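Local coordinates for response regulator receiver domain protein (CheY) (Rhodospirillum rubrum, PDB 3HEB), which probably accepts a phosphoryl group on an aspartate and relays a signal as the CheY-like receiver of a two-component system, at residues Asp38-Leu43 with Pro70-Ile75; Pro91-Thr96 with Val114-Pro119. All coordinates share one frame; numbering follows the deposited sequence.

Both contacts lie in one receiver domain but at different depths. Interaction 2 is buried in the parallel sheet, where strand 92-96 runs beside strand 114-117; interaction 1 is a surface contact between the start of helix 39-47 and the loop that leads into helix 74-83. Helix 74-83 is followed in the chain by strand 92-96, and the nearest atoms of the two contacts stay about 5 Å apart without touching. Their chemistry follows their place. Interaction 1 relies on a carboxylate that accepts from helix-end amides, backed by a selenomethionine; interaction 2 relies on a backbone ladder between apolar side chains, ending in polar residues beside Asp66, the predicted phosphorylation site.

Interaction 1: residues Asp38-Leu43 with Pro70-Ile75; sequences DGTSAL and PDMTGI
The N-terminal end of helix 39-47 in this receiver domain is held by the carboxylate of Asp71, which lies in the loop running up to helix 74-83. Both Asp71 oxygens are used on two successive amides. OD1 takes the N-H of Gly39 (N to OD1 3.0 Å) on its syn lone pair, while OD2 receives the N-H of Thr40 on its syn side, tilted 22° from the carboxylate plane. The hydroxyl of Thr40 adds a third bond, donating from OG1 to Asp71 OD2 at 2.8 Å; it comes from the anti side but from the same face as the amide. With OG1 beside its own backbone N (chi1 -67°), the Thr40 hydroxyl lies next to the amide and both point at OD2.

Asp38 is the N-cap of the same helix. Its OD1 accepts from Ser41 N at 2.7 Å, nearly straight, and also from Ser41 OG. Between them the two aspartates take up the amides of Gly39, Thr40 and Ser41, first-turn N-H groups that have no preceding helical carbonyl to bind. Asp38 OD1 and Asp71 OD2 lie 3.5 Å apart with their carboxylate planes 81° to each other, a repulsion probably offset by the five N-H and O-H donors the two carboxylates take up.

Next to this polar cluster the selenomethionine Met72 packs against the helix, and its side chain also touches Ile77. With no side chain on Gly39, SE comes 3.8 Å from Gly39 CA. A bend at chi3 brings CE to 3.4 Å from Thr40 N, and Met72 SE meets Leu43 CD1 tip to tip at 3.7 Å.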
loop_
_atom_site.group_PDB
_atom_site.type_symbol
_atom_site.label_atom_id
_atom_site.label_comp_id
_atom_site.label_asym_id
_atom_site.label_seq_id
_atom_site.Cartn_x
_atom_site.Cartn_y
_atom_site.Cartn_z
ATOM N N ASP A 38 15.659 16.666 3.898
ATOM C CA ASP A 38 16.541 16.397 2.761
ATOM C C ASP A 38 16.735 14.887 2.673
ATOM O O ASP A 38 16.613 14.187 3.675
ATOM C CB ASP A 38 17.894 17.102 2.926
ATOM C CG ASP A 38 18.716 16.538 4.062
ATOM O OD1 ASP A 38 19.208 15.400 3.950
ATOM O OD2 ASP A 38 18.871 17.240 5.080
ATOM N N GLY A 39 17.032 14.394 1.474
ATOM C CA GLY A 39 17.214 12.966 1.280
ATOM C C GLY A 39 18.462 12.361 1.892
ATOM O O GLY A 39 18.462 11.183 2.257
ATOM N N THR A 40 19.526 13.157 1.994
ATOM C CA THR A 40 20.805 12.710 2.548
ATOM C C THR A 40 20.673 12.201 3.975
ATOM O O THR A 40 21.016 11.060 4.279
ATOM C CB THR A 40 21.840 13.861 2.534
ATOM O OG1 THR A 40 22.166 14.189 1.178
ATOM C CG2 THR A 40 23.109 13.468 3.276
ATOM N N SER A 41 20.183 13.067 4.852
ATOM C CA SER A 41 20.004 12.719 6.249
ATOM C C SER A 41 19.005 11.582 6.376
ATOM O O SER A 41 19.146 10.725 7.248
ATOM C CB SER A 41 19.515 13.936 7.034
ATOM O OG SER A 41 18.366 14.500 6.434
ATOM N N ALA A 42 18.000 11.579 5.500
ATOM C CA ALA A 42 16.975 10.538 5.516
ATOM C C ALA A 42 17.609 9.184 5.206
ATOM O O ALA A 42 17.320 8.194 5.877
ATOM C CB ALA A 42 15.871 10.860 4.511
ATOM N N LEU A 43 18.473 9.140 4.197
ATOM C CA LEU A 43 19.148 7.897 3.849
ATOM C C LEU A 43 20.134 7.534 4.962
ATOM O O LEU A 43 20.365 6.358 5.242
ATOM C CB LEU A 43 19.893 8.035 2.517
ATOM C CG LEU A 43 19.033 8.131 1.255
ATOM C CD1 LEU A 43 19.918 8.454 0.058
ATOM C CD2 LEU A 43 18.294 6.820 1.027
ATOM N N PRO A 70 15.331 18.595 -2.305
ATOM C CA PRO A 70 16.369 19.561 -2.667
ATOM C C PRO A 70 17.751 19.028 -3.047
ATOM O O PRO A 70 18.461 19.651 -3.841
ATOM C CB PRO A 70 16.432 20.459 -1.438
ATOM C CG PRO A 70 16.198 19.499 -0.340
ATOM C CD PRO A 70 15.034 18.686 -0.863
ATOM N N ASP A 71 18.135 17.888 -2.493
ATOM C CA ASP A 71 19.453 17.342 -2.772
ATOM C C ASP A 71 19.452 16.115 -3.669
ATOM O O ASP A 71 20.511 15.691 -4.141
ATOM C CB ASP A 71 20.164 17.030 -1.456
ATOM C CG ASP A 71 19.350 16.122 -0.555
ATOM O OD1 ASP A 71 18.172 15.853 -0.880
ATOM O OD2 ASP A 71 19.892 15.676 0.487
HETATM N N MSE A 72 18.272 15.549 -3.910
HETATM C CA MSE A 72 18.145 14.373 -4.772
HETATM C C MSE A 72 16.682 14.222 -5.142
HETATM O O MSE A 72 15.886 15.139 -4.928
HETATM C CB MSE A 72 18.642 13.099 -4.049
HETATM C CG MSE A 72 17.930 12.749 -2.722
HETATM SE SE MSE A 72 18.692 11.364 -1.798
HETATM C CE MSE A 72 20.095 12.142 -1.158
ATOM N N THR A 73 16.334 13.078 -5.715
ATOM C CA THR A 73 14.947 12.803 -6.050
ATOM C C THR A 73 14.530 11.629 -5.188
ATOM O O THR A 73 15.294 10.686 -5.004
ATOM C CB THR A 73 14.750 12.417 -7.527
ATOM O OG1 THR A 73 13.360 12.115 -7.744
ATOM C CG2 THR A 73 15.610 11.209 -7.893
ATOM N N GLY A 74 13.321 11.701 -4.649
ATOM C CA GLY A 74 12.831 10.635 -3.804
ATOM C C GLY A 74 12.738 9.284 -4.490
ATOM O O GLY A 74 12.736 8.248 -3.812
ATOM N N ILE A 75 12.651 9.266 -5.816
ATOM C CA ILE A 75 12.563 7.986 -6.507
ATOM C C ILE A 75 13.795 7.140 -6.200
ATOM O O ILE A 75 13.694 5.934 -5.990
ATOM C CB ILE A 75 12.403 8.162 -8.036
ATOM C CG1 ILE A 75 10.935 8.440 -8.359
ATOM C CG2 ILE A 75 12.859 6.904 -8.778
ATOM C CD1 ILE A 75 10.645 8.599 -9.837
#

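Interaction 2: residues Pro91-Thr96 with Val114-Pro119; sequences PVVILT and VYITKP
Thr96 O accepts the N-H of Lys118 at 2.6 Å from N to O, with the donor 38° above the carbonyl plane, and it also receives a CA-H contact from Thr117. This closes a parallel ladder in which Ile94 uses both its N-H and its C=O on strand 114-117, spanning Tyr115: Ile94 N gives to Val114 O at 2.8 Å, and Ile94 O accepts from Ile116 N at 2.7 Å. Val114 N to Val92 O and Thr96 N to Ile116 O complete the five bonds.

Val93, Val114, Leu95 and Ile116 share one face of the sheet. There Leu95 CD1 meets Ile116 CG2 at 3.7 Å, and Val93 CG2 lies beside Val114 CB. On the other face, the Tyr115 side chain, swung opposite its backbone N (chi1 -176°), runs along the neighbouring strand. Ile94 CG2 touches CE1 of its ring at 3.6 Å, and Thr96 CG2 lies 3.6 Å from Tyr115 CZ; the phenol OH goes on to bond Thr98 O. With an alanine here, the methyls of Ile94 and Thr96 would probably lose their ring contacts, and Thr98 O its phenol partner.

Thr96 OG1 hydrogen-bonds Asp66 OD1. The extended Lys118 chain passes Thr96, with CE 3.4 Å from Leu95 O, and carries NZ to a salt bridge with Glu11 and a hydrogen bond with His16. Val114, Tyr115, Ile116 and Thr117 also meet the second subunit. A right-handed beta-alpha-beta crossover through helix 101-109 links the strands, and a threonine ending one strand and a lysine just past the other, beside the probable phosphoacceptor aspartate, mark the CheY-like receiver active site.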
loop_
_atom_site.group_PDB
_atom_site.type_symbol
_atom_site.label_atom_id
_atom_site.label_comp_id
_atom_site.label_asym_id
_atom_site.label_seq_id
_atom_site.Cartn_x
_atom_site.Cartn_y
_atom_site.Cartn_z
ATOM N N PRO A 91 6.933 -0.516 4.337
ATOM C CA PRO A 91 6.003 0.064 3.370
ATOM C C PRO A 91 6.397 1.502 3.052
ATOM O O PRO A 91 6.772 2.271 3.937
ATOM C CB PRO A 91 4.645 -0.037 4.077
ATOM C CG PRO A 91 5.004 -0.070 5.516
ATOM C CD PRO A 91 6.218 -0.957 5.544
ATOM N N VAL A 92 6.325 1.857 1.781
ATOM C CA VAL A 92 6.670 3.200 1.374
ATOM C C VAL A 92 5.466 3.834 0.716
ATOM O O VAL A 92 4.904 3.278 -0.220
ATOM C CB VAL A 92 7.840 3.203 0.380
ATOM C CG1 VAL A 92 8.189 4.636 -0.006
ATOM C CG2 VAL A 92 9.039 2.513 1.001
ATOM N N VAL A 93 5.077 5.001 1.216
ATOM C CA VAL A 93 3.943 5.722 0.667
ATOM C C VAL A 93 4.471 6.986 0.018
ATOM O O VAL A 93 4.982 7.880 0.695
ATOM C CB VAL A 93 2.908 6.074 1.775
ATOM C CG1 VAL A 93 1.824 6.977 1.221
ATOM C CG2 VAL A 93 2.270 4.799 2.316
ATOM N N ILE A 94 4.379 7.049 -1.305
ATOM C CA ILE A 94 4.841 8.220 -2.024
ATOM C C ILE A 94 3.774 9.281 -1.861
ATOM O O ILE A 94 2.594 9.022 -2.075
ATOM C CB ILE A 94 5.020 7.949 -3.528
ATOM C CG1 ILE A 94 6.067 6.854 -3.756
ATOM C CG2 ILE A 94 5.427 9.228 -4.228
ATOM C CD1 ILE A 94 7.445 7.209 -3.252
ATOM N N LEU A 95 4.193 10.472 -1.471
ATOM C CA LEU A 95 3.270 11.571 -1.279
ATOM C C LEU A 95 3.908 12.778 -1.967
ATOM O O LEU A 95 4.730 13.498 -1.387
ATOM C CB LEU A 95 3.066 11.809 0.220
ATOM C CG LEU A 95 2.076 12.883 0.681
ATOM C CD1 LEU A 95 0.708 12.652 0.056
ATOM C CD2 LEU A 95 1.988 12.854 2.210
ATOM N N THR A 96 3.532 12.986 -3.222
ATOM C CA THR A 96 4.108 14.077 -3.978
ATOM C C THR A 96 3.095 14.833 -4.828
ATOM O O THR A 96 1.939 14.434 -4.959
ATOM C CB THR A 96 5.222 13.545 -4.876
ATOM O OG1 THR A 96 5.968 14.640 -5.426
ATOM C CG2 THR A 96 4.617 12.697 -5.994
ATOM N N VAL A 114 2.319 2.373 -1.928
ATOM C CA VAL A 114 1.210 3.264 -2.236
ATOM C C VAL A 114 1.742 4.588 -2.774
ATOM O O VAL A 114 2.835 5.033 -2.415
ATOM C CB VAL A 114 0.374 3.558 -0.971
ATOM C CG1 VAL A 114 -0.767 4.532 -1.292
ATOM C CG2 VAL A 114 -0.168 2.255 -0.395
ATOM N N TYR A 115 0.959 5.203 -3.650
ATOM C CA TYR A 115 1.310 6.480 -4.236
ATOM C C TYR A 115 0.105 7.400 -4.069
ATOM O O TYR A 115 -1.031 7.052 -4.437
ATOM C CB TYR A 115 1.647 6.321 -5.716
ATOM C CG TYR A 115 2.126 7.599 -6.364
ATOM C CD1 TYR A 115 3.439 7.723 -6.812
ATOM C CD2 TYR A 115 1.258 8.679 -6.552
ATOM C CE1 TYR A 115 3.875 8.877 -7.435
ATOM C CE2 TYR A 115 1.687 9.836 -7.172
ATOM C CZ TYR A 115 2.998 9.930 -7.616
ATOM O OH TYR A 115 3.433 11.074 -8.259
ATOM N N ILE A 116 0.351 8.565 -3.489
ATOM C CA ILE A 116 -0.704 9.539 -3.273
ATOM C C ILE A 116 -0.270 10.874 -3.834
ATOM O O ILE A 116 0.761 11.410 -3.433
ATOM C CB ILE A 116 -0.995 9.750 -1.778
ATOM C CG1 ILE A 116 -1.462 8.437 -1.144
ATOM C CG2 ILE A 116 -2.051 10.849 -1.603
ATOM C CD1 ILE A 116 -1.724 8.530 0.356
ATOM N N THR A 117 -1.040 11.397 -4.780
ATOM C CA THR A 117 -0.732 12.696 -5.353
ATOM C C THR A 117 -1.295 13.709 -4.359
ATOM O O THR A 117 -2.469 13.626 -3.971
ATOM C CB THR A 117 -1.417 12.892 -6.725
ATOM O OG1 THR A 117 -0.822 12.016 -7.690
ATOM C CG2 THR A 117 -1.270 14.340 -7.189
ATOM N N LYS A 118 -0.457 14.649 -3.929
ATOM C CA LYS A 118 -0.889 15.664 -2.980
ATOM C C LYS A 118 -2.082 16.413 -3.550
ATOM O O LYS A 118 -2.008 16.937 -4.656
ATOM C CB LYS A 118 0.233 16.670 -2.711
ATOM C CG LYS A 118 1.434 16.116 -1.970
ATOM C CD LYS A 118 2.435 17.218 -1.704
ATOM C CE LYS A 118 3.635 16.679 -0.961
ATOM N NZ LYS A 118 4.659 17.732 -0.695
ATOM N N PRO A 119 -3.211 16.444 -2.820
ATOM C CA PRO A 119 -4.355 17.180 -3.367
ATOM C C PRO A 119 -3.973 18.661 -3.432
ATOM O O PRO A 119 -3.264 19.169 -2.554
ATOM C CB PRO A 119 -5.468 16.907 -2.353
ATOM C CG PRO A 119 -5.115 15.533 -1.811
ATOM C CD PRO A 119 -3.604 15.634 -1.649
#